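Local coordinates for protein tumour necrosis factor receptor (Ectromelia virus, PDB 3ON9) that probably blunts host immune defence by binding tumour necrosis factor and chemokines outside the cell, this piece being the SECRET domain that sequesters chemokines, at residues N7-E12 / I127-T132; C23-G28 / I52-S57; S31-S36 / S65-N70; D46-F51 / V73-T78. One frame throughout, in Å; residues are numbered along the deposited sequence.

Contact 1. Residues N7-E12 / I127-T132; sequences NSIDVE and IVYANT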
# COMPACT_ATOMS: atom_id res chain seq x y z
N ASN A 7 -15.09 6.04 -0.43
CA ASN A 7 -15.40 5.09 -1.49
C ASN A 7 -14.15 4.69 -2.26
O ASN A 7 -14.23 4.02 -3.28
CB ASN A 7 -16.47 5.62 -2.45
CG ASN A 7 -16.13 6.98 -3.03
OD1 ASN A 7 -15.10 7.56 -2.71
ND2 ASN A 7 -17.00 7.51 -3.88
N SER A 8 -12.99 5.11 -1.76
CA SER A 8 -11.73 4.89 -2.46
C SER A 8 -10.63 4.56 -1.46
O SER A 8 -10.49 5.25 -0.45
CB SER A 8 -11.33 6.16 -3.21
OG SER A 8 -10.04 6.04 -3.79
N ILE A 9 -9.85 3.51 -1.73
CA ILE A 9 -8.67 3.21 -0.93
C ILE A 9 -7.47 3.10 -1.86
O ILE A 9 -7.54 2.41 -2.88
CB ILE A 9 -8.77 1.90 -0.11
CG1 ILE A 9 -10.11 1.80 0.62
CG2 ILE A 9 -7.64 1.82 0.92
CD1 ILE A 9 -10.29 0.48 1.39
N ASP A 10 -6.40 3.78 -1.48
CA ASP A 10 -5.16 3.82 -2.23
C ASP A 10 -4.08 3.35 -1.27
O ASP A 10 -4.00 3.83 -0.14
CB ASP A 10 -4.91 5.27 -2.70
CG ASP A 10 -3.45 5.56 -3.01
OD1 ASP A 10 -3.04 5.30 -4.16
OD2 ASP A 10 -2.75 6.06 -2.11
N VAL A 11 -3.29 2.36 -1.69
CA VAL A 11 -2.17 1.90 -0.90
C VAL A 11 -0.92 2.05 -1.75
O VAL A 11 -0.88 1.58 -2.88
CB VAL A 11 -2.36 0.41 -0.48
CG1 VAL A 11 -1.14 -0.07 0.29
CG2 VAL A 11 -3.62 0.26 0.36
N GLU A 12 0.08 2.76 -1.23
CA GLU A 12 1.33 2.98 -1.93
C GLU A 12 2.48 2.48 -1.10
O GLU A 12 2.52 2.72 0.11
CB GLU A 12 1.56 4.47 -2.19
CG GLU A 12 0.49 5.15 -2.99
CD GLU A 12 0.51 6.66 -2.81
OE1 GLU A 12 1.54 7.30 -3.14
OE2 GLU A 12 -0.50 7.21 -2.31
N ILE A 127 -1.46 4.70 3.24
CA ILE A 127 -2.79 4.11 3.10
C ILE A 127 -3.76 5.28 3.14
O ILE A 127 -3.84 6.00 4.14
CB ILE A 127 -3.09 3.13 4.22
CG1 ILE A 127 -2.05 2.02 4.21
CG2 ILE A 127 -4.51 2.55 4.04
CD1 ILE A 127 -2.08 1.12 5.42
N VAL A 128 -4.48 5.49 2.04
CA VAL A 128 -5.25 6.71 1.85
C VAL A 128 -6.70 6.39 1.58
O VAL A 128 -7.03 5.69 0.61
CB VAL A 128 -4.67 7.53 0.68
CG1 VAL A 128 -5.46 8.82 0.49
CG2 VAL A 128 -3.20 7.83 0.94
N TYR A 129 -7.57 6.87 2.46
CA TYR A 129 -9.00 6.68 2.31
C TYR A 129 -9.61 8.00 1.87
O TYR A 129 -9.39 9.05 2.51
CB TYR A 129 -9.61 6.27 3.64
CG TYR A 129 -8.97 5.09 4.32
CD1 TYR A 129 -9.52 3.83 4.22
CD2 TYR A 129 -7.81 5.25 5.10
CE1 TYR A 129 -8.96 2.75 4.86
CE2 TYR A 129 -7.24 4.16 5.74
CZ TYR A 129 -7.82 2.92 5.62
OH TYR A 129 -7.29 1.83 6.26
N ALA A 130 -10.39 7.96 0.79
CA ALA A 130 -11.03 9.16 0.28
C ALA A 130 -12.49 8.95 -0.07
O ALA A 130 -12.85 7.94 -0.66
CB ALA A 130 -10.28 9.69 -0.94
N ASN A 131 -13.33 9.92 0.31
CA ASN A 131 -14.66 10.04 -0.24
C ASN A 131 -14.54 10.97 -1.44
O ASN A 131 -14.31 12.16 -1.26
CB ASN A 131 -15.60 10.66 0.79
CG ASN A 131 -17.02 10.80 0.28
OD1 ASN A 131 -17.29 10.54 -0.89
ND2 ASN A 131 -17.93 11.20 1.16
N THR A 132 -14.65 10.43 -2.65
CA THR A 132 -14.50 11.25 -3.85
C THR A 132 -15.54 12.37 -3.95
O THR A 132 -15.36 13.30 -4.73
CB THR A 132 -14.49 10.41 -5.14
OG1 THR A 132 -15.78 9.81 -5.34
CG2 THR A 132 -13.41 9.33 -5.07
O HOH W 1 -7.98 6.77 -2.03
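A classic beta bulge opens the antiparallel pairing of strands 8-16 and 122-130, with Asn7 and Ser8 both facing Ala130. Asn7 N donates to Ala130 O at 2.9 Å, and Ser8 N adds a weak bond to the same oxygen. Regular pairing follows: Ala130 N gives a nearly straight bond to Ser8 O, and Asp10 and Val128 form a hydrogen-bonded pair in which Val128 N reaches Asp10 O at 2.8 Å. The CG of Asn7 stands between the backbone N and the carbonyl carbon (chi1 53°), which turns the amide toward the loop residue Thr132, where both of its ends bond: OD1 accepts from Thr132 N at 2.9 Å and ND2 donates to Thr132 OG1 at 3.0 Å, the latter in the amide plane. Ile9 CG1 lies 4.2 Å from Tyr129 CD1 on a mainly apolar face shared with Val11 and Ile127, where the tyrosine hydroxyl bonds to Glu111. The other face mixes Ser8 and Asp10 with Val128 and Ala130; there a water joins Ser8 OG to Val128 O. One bond at each end thus grips the buried Asn7 amide, holding OD1 in place although Ala130 O, another acceptor, lies only 3.1 Å from it.

Contact 2. Residues C23-G28 / I52-S57; sequences CNSSIG and IGDYYS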
# COMPACT_ATOMS: atom_id res chain seq x y z
N CYS A 23 7.97 -8.55 -11.81
CA CYS A 23 7.10 -8.92 -10.70
C CYS A 23 5.91 -9.76 -11.14
O CYS A 23 5.59 -9.84 -12.34
CB CYS A 23 6.62 -7.68 -9.94
SG CYS A 23 5.74 -6.44 -10.93
N ASN A 24 5.25 -10.37 -10.16
CA ASN A 24 4.02 -11.13 -10.39
C ASN A 24 2.95 -10.64 -9.44
O ASN A 24 3.22 -10.38 -8.24
CB ASN A 24 4.27 -12.62 -10.17
CG ASN A 24 3.49 -13.48 -11.13
OD1 ASN A 24 3.59 -13.30 -12.34
ND2 ASN A 24 2.69 -14.41 -10.61
N SER A 25 1.73 -10.51 -9.94
CA SER A 25 0.62 -10.02 -9.13
C SER A 25 -0.50 -11.03 -9.00
O SER A 25 -0.88 -11.70 -9.98
CB SER A 25 0.04 -8.75 -9.75
OG SER A 25 -1.22 -8.43 -9.17
N SER A 26 -1.06 -11.11 -7.80
CA SER A 26 -2.29 -11.88 -7.60
C SER A 26 -3.25 -11.17 -6.66
O SER A 26 -3.05 -11.14 -5.45
CB SER A 26 -1.99 -13.28 -7.08
OG SER A 26 -3.22 -13.93 -6.76
N ILE A 27 -4.31 -10.60 -7.23
CA ILE A 27 -5.28 -9.86 -6.44
C ILE A 27 -6.35 -10.80 -5.89
O ILE A 27 -6.63 -11.85 -6.46
CB ILE A 27 -5.89 -8.69 -7.26
CG1 ILE A 27 -4.82 -7.61 -7.48
CG2 ILE A 27 -7.08 -8.07 -6.53
CD1 ILE A 27 -5.27 -6.43 -8.30
N GLY A 28 -6.92 -10.43 -4.74
CA GLY A 28 -7.93 -11.25 -4.10
C GLY A 28 -8.04 -10.83 -2.64
O GLY A 28 -7.65 -9.73 -2.28
N ILE A 52 -8.84 -3.46 -7.28
CA ILE A 52 -8.94 -3.84 -8.69
C ILE A 52 -7.65 -3.75 -9.47
O ILE A 52 -7.55 -4.30 -10.56
CB ILE A 52 -9.97 -2.97 -9.45
CG1 ILE A 52 -9.59 -1.48 -9.38
CG2 ILE A 52 -11.40 -3.21 -8.93
CD1 ILE A 52 -10.52 -0.60 -10.18
N GLY A 53 -6.66 -3.05 -8.92
CA GLY A 53 -5.44 -2.84 -9.68
C GLY A 53 -4.24 -2.69 -8.80
O GLY A 53 -4.35 -2.37 -7.61
N ASP A 54 -3.07 -2.92 -9.39
CA ASP A 54 -1.82 -2.69 -8.68
C ASP A 54 -0.71 -2.34 -9.64
O ASP A 54 -0.90 -2.36 -10.85
CB ASP A 54 -1.43 -3.87 -7.79
CG ASP A 54 -1.34 -5.18 -8.53
OD1 ASP A 54 -1.13 -5.19 -9.77
OD2 ASP A 54 -1.47 -6.21 -7.84
N TYR A 55 0.45 -2.00 -9.10
CA TYR A 55 1.57 -1.61 -9.95
C TYR A 55 2.88 -1.72 -9.18
O TYR A 55 2.88 -1.76 -7.96
CB TYR A 55 1.38 -0.18 -10.48
CG TYR A 55 1.20 0.87 -9.41
CD1 TYR A 55 2.30 1.55 -8.89
CD2 TYR A 55 -0.06 1.17 -8.91
CE1 TYR A 55 2.14 2.51 -7.91
CE2 TYR A 55 -0.23 2.12 -7.93
CZ TYR A 55 0.88 2.80 -7.43
OH TYR A 55 0.70 3.76 -6.44
N TYR A 56 3.98 -1.80 -9.93
CA TYR A 56 5.32 -1.88 -9.38
C TYR A 56 6.23 -1.40 -10.51
O TYR A 56 6.32 -2.03 -11.56
CB TYR A 56 5.66 -3.33 -8.97
CG TYR A 56 7.09 -3.55 -8.56
CD1 TYR A 56 7.50 -3.32 -7.25
CD2 TYR A 56 8.04 -4.00 -9.47
CE1 TYR A 56 8.83 -3.52 -6.87
CE2 TYR A 56 9.36 -4.20 -9.10
CZ TYR A 56 9.75 -3.97 -7.80
OH TYR A 56 11.06 -4.18 -7.43
N SER A 57 6.87 -0.25 -10.31
CA SER A 57 7.62 0.39 -11.37
C SER A 57 8.92 0.95 -10.80
O SER A 57 8.94 1.52 -9.71
CB SER A 57 6.78 1.51 -11.99
OG SER A 57 7.42 2.05 -13.14
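Two strands from opposite sheets, which share no backbone bond, are joined by a single short hydrogen bond between side chains: Ser25 OG donates at 2.6 Å to Asp54 OD2, which accepts with its syn lone pair. The CB of Asp54 already faces strand 24-26, and a chi1 of 56° carries the carboxylate on in that direction. The hydroxyl lies farther from the second oxygen, with Ser25 OG 3.3 Å from Asp54 OD1, so the grip is one-sided. Ile27 and Asp54 come at each other from opposite directions, Ile27 CG1 lying 3.6 Å from Asp54 OD2, while the terminal CD1 of Ile27 reaches the peptide between Ile52 and Gly53, 3.7 Å from Gly53 N. Carbon therefore flanks the carboxylate oxygen that the serine holds. At the other end Cys23 SG sits 3.7 Å from Tyr56 CD2 and 4.7 Å from the centroid of the Tyr56 ring. This sulfur-aromatic contact is oblique to the ring. The same sulfur forms the disulfide with Cys160, and the tyrosine hydroxyl bonds to Lys20 O. Strand 24-26 is an outermost strand of the mixed sheet, pairing with strand 30-34, and strand 51-59 is an outermost strand of the five-stranded sheet beside strand 62-69; the contact thus closes one margin of the beta-sandwich, with Ile33 of strand 30-34 packed against both Asp54 and Tyr56.

Contact 3. Residues S31-S36 / S65-N70; sequences STISTS and SGFFTN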
# COMPACT_ATOMS: atom_id res chain seq x y z
N SER A 31 -4.08 -9.85 -1.42
CA SER A 31 -3.48 -9.44 -2.68
C SER A 31 -1.97 -9.34 -2.55
O SER A 31 -1.45 -8.84 -1.55
CB SER A 31 -4.06 -8.09 -3.11
OG SER A 31 -5.46 -8.16 -3.34
N THR A 32 -1.26 -9.83 -3.56
CA THR A 32 0.20 -9.78 -3.52
C THR A 32 0.83 -9.15 -4.75
O THR A 32 0.35 -9.32 -5.88
CB THR A 32 0.82 -11.17 -3.29
OG1 THR A 32 0.30 -12.10 -4.25
CG2 THR A 32 0.54 -11.68 -1.87
N ILE A 33 1.91 -8.41 -4.51
CA ILE A 33 2.88 -8.08 -5.55
C ILE A 33 4.18 -8.72 -5.12
O ILE A 33 4.60 -8.53 -3.98
CB ILE A 33 3.09 -6.55 -5.65
CG1 ILE A 33 1.78 -5.86 -6.05
CG2 ILE A 33 4.24 -6.23 -6.59
CD1 ILE A 33 1.75 -4.35 -5.71
N SER A 34 4.83 -9.49 -5.99
CA SER A 34 6.09 -10.11 -5.59
C SER A 34 7.15 -10.08 -6.67
O SER A 34 6.87 -10.30 -7.85
CB SER A 34 5.87 -11.58 -5.17
OG SER A 34 7.00 -12.04 -4.45
N THR A 35 8.38 -9.79 -6.26
CA THR A 35 9.55 -10.07 -7.08
C THR A 35 10.20 -11.27 -6.42
O THR A 35 9.63 -11.84 -5.48
CB THR A 35 10.54 -8.90 -7.09
OG1 THR A 35 11.04 -8.68 -5.77
CG2 THR A 35 9.84 -7.64 -7.57
N SER A 36 11.37 -11.67 -6.89
CA SER A 36 12.05 -12.80 -6.27
C SER A 36 12.74 -12.38 -4.98
O SER A 36 13.31 -13.22 -4.30
CB SER A 36 13.09 -13.38 -7.23
OG SER A 36 14.03 -12.40 -7.62
N SER A 65 5.18 1.34 -5.85
CA SER A 65 4.26 0.23 -6.02
C SER A 65 2.97 0.54 -5.28
O SER A 65 2.93 1.47 -4.48
CB SER A 65 4.88 -1.07 -5.51
OG SER A 65 5.01 -1.09 -4.09
N GLY A 66 1.91 -0.20 -5.56
CA GLY A 66 0.69 0.05 -4.81
C GLY A 66 -0.48 -0.78 -5.26
O GLY A 66 -0.38 -1.53 -6.24
N PHE A 67 -1.58 -0.66 -4.52
CA PHE A 67 -2.86 -1.29 -4.86
C PHE A 67 -3.93 -0.22 -4.73
O PHE A 67 -3.82 0.67 -3.90
CB PHE A 67 -3.22 -2.40 -3.87
CG PHE A 67 -2.13 -3.42 -3.62
CD1 PHE A 67 -2.21 -4.68 -4.19
CD2 PHE A 67 -1.07 -3.13 -2.76
CE1 PHE A 67 -1.24 -5.64 -3.94
CE2 PHE A 67 -0.10 -4.07 -2.50
CZ PHE A 67 -0.18 -5.33 -3.10
N PHE A 68 -4.99 -0.30 -5.54
CA PHE A 68 -6.08 0.66 -5.39
C PHE A 68 -7.42 0.06 -5.74
O PHE A 68 -7.50 -0.96 -6.43
CB PHE A 68 -5.82 1.92 -6.23
CG PHE A 68 -5.71 1.63 -7.70
CD1 PHE A 68 -6.83 1.72 -8.52
CD2 PHE A 68 -4.50 1.26 -8.25
CE1 PHE A 68 -6.72 1.45 -9.89
CE2 PHE A 68 -4.39 0.99 -9.60
CZ PHE A 68 -5.50 1.08 -10.42
N THR A 69 -8.48 0.69 -5.25
CA THR A 69 -9.82 0.17 -5.41
C THR A 69 -10.59 0.87 -6.50
O THR A 69 -10.25 1.96 -6.94
CB THR A 69 -10.66 0.37 -4.13
OG1 THR A 69 -10.89 1.77 -3.92
CG2 THR A 69 -9.95 -0.20 -2.93
N ASN A 70 -11.67 0.23 -6.90
CA ASN A 70 -12.76 0.90 -7.57
C ASN A 70 -13.24 2.03 -6.67
O ASN A 70 -13.20 1.90 -5.45
CB ASN A 70 -13.88 -0.12 -7.79
CG ASN A 70 -15.16 0.52 -8.29
OD1 ASN A 70 -15.14 1.32 -9.22
ND2 ASN A 70 -16.28 0.15 -7.69
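Phe67 and Ile33 account for most of the surface buried here, and they meet as ring face and methyl. The two side chains come from opposite directions, one from each sheet, and Ile33 CD1 stands 3.8 Å from the centroid of the Phe67 ring. The approach is 25° off the ring normal, a CH-pi contact offset toward the rim. The closest pair is Ile33 CD1 with Phe67 CZ at 3.4 Å, a tight distance for two carbons. Ile33 CG1 follows at 3.6 Å from Phe67 CZ, so the branch from CG1 to CD1 bears on the far end of the ring. With CG1 anti to the carbonyl carbon (chi1 -63°) and the chain extended beyond it, the Ile33 CD1 methyl also passes 3.6 Å from Gly66 O. Ser31, third in buried surface, adds a smaller contact on the same ring: its CB lies 3.8 Å from Phe67 CE1, approaching obliquely. Its hydroxyl bonds to Gly28 O, while CB meets the ring. The backbone of Thr32 passes the ring, its carbonyl carbon at the edge near the ring plane. Around this core Phe67 packs also on Ile40 and Leu42 of strand 38-45, and on Phe51 and Ile13. The short axes of strands 31-34 and 65-69 pass 8.7 Å apart, and their N-to-C directions differ by 157°. Such a separation, bridged by mostly apolar side chains that meet from the two sheets, with the contact buried, is that of two facing sheets in a beta-sandwich, here the interior of the SECRET domain.

Contact 4. Residues D46-F51 / V73-T78; sequences DCTPVF and VHQDLT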
# COMPACT_ATOMS: atom_id res chain seq x y z
N ASP A 46 -13.51 -6.58 5.64
CA ASP A 46 -14.60 -5.67 6.00
C ASP A 46 -14.50 -4.29 5.35
O ASP A 46 -15.24 -3.37 5.72
CB ASP A 46 -14.76 -5.56 7.53
CG ASP A 46 -15.24 -6.85 8.16
OD1 ASP A 46 -16.04 -7.55 7.53
OD2 ASP A 46 -14.81 -7.16 9.29
N CYS A 47 -13.61 -4.16 4.37
CA CYS A 47 -13.53 -2.94 3.56
C CYS A 47 -14.41 -3.16 2.34
O CYS A 47 -14.24 -4.14 1.62
CB CYS A 47 -12.10 -2.69 3.08
SG CYS A 47 -10.90 -2.63 4.42
N THR A 48 -15.36 -2.26 2.10
CA THR A 48 -16.32 -2.46 1.02
C THR A 48 -15.71 -2.21 -0.37
O THR A 48 -15.88 -3.02 -1.27
CB THR A 48 -17.60 -1.61 1.20
OG1 THR A 48 -17.98 -1.59 2.59
CG2 THR A 48 -18.75 -2.20 0.38
N PRO A 49 -14.97 -1.10 -0.55
CA PRO A 49 -14.41 -0.85 -1.88
C PRO A 49 -13.48 -1.97 -2.29
O PRO A 49 -12.61 -2.35 -1.49
CB PRO A 49 -13.62 0.45 -1.68
CG PRO A 49 -14.34 1.13 -0.52
CD PRO A 49 -14.70 0.01 0.39
N VAL A 50 -13.64 -2.49 -3.50
CA VAL A 50 -12.87 -3.67 -3.94
C VAL A 50 -11.57 -3.28 -4.63
O VAL A 50 -11.52 -2.36 -5.45
CB VAL A 50 -13.71 -4.65 -4.79
CG1 VAL A 50 -14.94 -5.11 -4.01
CG2 VAL A 50 -14.12 -4.03 -6.10
N PHE A 51 -10.49 -3.97 -4.27
CA PHE A 51 -9.22 -3.69 -4.90
C PHE A 51 -9.19 -4.29 -6.30
O PHE A 51 -9.50 -5.47 -6.48
CB PHE A 51 -8.07 -4.22 -4.04
CG PHE A 51 -7.76 -3.33 -2.87
CD1 PHE A 51 -6.85 -2.29 -3.00
CD2 PHE A 51 -8.42 -3.49 -1.66
CE1 PHE A 51 -6.58 -1.44 -1.93
CE2 PHE A 51 -8.15 -2.66 -0.58
CZ PHE A 51 -7.24 -1.62 -0.72
N VAL A 73 -18.20 2.56 -4.95
CA VAL A 73 -19.00 2.06 -3.83
C VAL A 73 -18.48 2.59 -2.51
O VAL A 73 -17.28 2.49 -2.23
CB VAL A 73 -18.98 0.52 -3.77
CG1 VAL A 73 -19.91 0.02 -2.67
CG2 VAL A 73 -19.35 -0.09 -5.14
N HIS A 74 -19.36 3.16 -1.69
CA HIS A 74 -18.96 3.70 -0.40
C HIS A 74 -18.86 2.63 0.67
O HIS A 74 -19.63 1.65 0.67
CB HIS A 74 -19.92 4.80 0.07
CG HIS A 74 -19.86 6.05 -0.74
ND1 HIS A 74 -19.10 7.14 -0.38
CD2 HIS A 74 -20.47 6.39 -1.91
CE1 HIS A 74 -19.23 8.09 -1.29
NE2 HIS A 74 -20.06 7.66 -2.22
N GLN A 75 -17.93 2.82 1.60
CA GLN A 75 -17.77 1.94 2.75
C GLN A 75 -19.07 1.81 3.55
O GLN A 75 -19.73 2.81 3.88
CB GLN A 75 -16.64 2.45 3.65
CG GLN A 75 -16.45 1.67 4.95
CD GLN A 75 -15.95 0.24 4.73
OE1 GLN A 75 -15.19 -0.03 3.80
NE2 GLN A 75 -16.38 -0.67 5.60
N ASP A 76 -19.42 0.57 3.87
CA ASP A 76 -20.54 0.24 4.75
C ASP A 76 -20.21 0.75 6.15
O ASP A 76 -19.25 0.30 6.76
CB ASP A 76 -20.70 -1.28 4.76
CG ASP A 76 -21.96 -1.75 5.47
OD1 ASP A 76 -22.53 -0.95 6.24
OD2 ASP A 76 -22.36 -2.91 5.24
N LEU A 77 -20.99 1.69 6.69
CA LEU A 77 -20.64 2.23 8.00
C LEU A 77 -20.90 1.24 9.13
O LEU A 77 -20.52 1.49 10.27
CB LEU A 77 -21.33 3.57 8.25
CG LEU A 77 -20.78 4.71 7.38
CD1 LEU A 77 -21.58 5.99 7.56
CD2 LEU A 77 -19.30 4.95 7.68
N THR A 78 -21.52 0.10 8.81
CA THR A 78 -21.76 -0.93 9.82
C THR A 78 -20.65 -1.99 9.86
O THR A 78 -20.70 -2.89 10.69
CB THR A 78 -23.15 -1.62 9.65
OG1 THR A 78 -23.12 -2.49 8.51
CG2 THR A 78 -24.24 -0.57 9.45
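The amide of Gln75 reaches across to the backbone of 46-51 and binds it at two points. Its NE2 donates to Asp46 O at 2.9 Å along a nearly straight line, in the plane of both the amide and the carbonyl. Its OE1 accepts from Thr48 N at 2.8 Å, with the donor tilted 33° from the carbonyl plane. The two bonds bracket Cys47, and together they fix the rotation of the amide. Gln75 extends its CG away from the backbone N (chi1 175°) and then bends at chi2, turning the amide back toward Asp46 and Thr48. In a third bond the roles of side chain and backbone are exchanged: Asp76 N donates to Thr48 OG1 at 2.9 Å, almost straight at 173°. Carbon meets carbon where Thr48 CG2 lies 3.9 Å from Val73 CG1, and Pro49 CD sits beside the amide oxygen, 3.4 Å from Gln75 OE1.

A second shell positions these groups. The two N-H groups of Gln75 NE2 are shared among Asp46 O, Thr79 O and, less directly, Asp76 O. Asp76 is held in an Asx turn, where Thr78 N and Thr78 OG1 both meet OD1 from one face of the carboxylate plane. Asp46 forms a salt bridge with Lys82, and Cys47 a disulfide with Cys81. Both segments are loops: 46-51 leads from strand 38-45 into strand 51-59, while the loop holding 73-78 joins strands 62-69 and 82-89, so the contact ties together connections at one end of the sandwich, with Pro49 packed on Thr69.

Contact 3 is the buried core; contacts 1, 2 and 4 are partly buried, and contact 4 lies farthest from the chain centre, about 17 Å from it centre to centre. Contact 1 works within one sheet, mainly through backbone bonds; contacts 2 and 3 span the two sheets through side chains, and their centres are about 4 Å apart because they use neighbouring strands on each side, 24-26 with 30-34 and 51-59 with 62-69. Contact 4 replaces strand pairing with side-chain-to-backbone bonds between loops. Strand 62-69 connects contacts 1 and 3, since Val11 and Phe67 are backbone partners, and His74 packs contact 4 against Asn7 and Asn131.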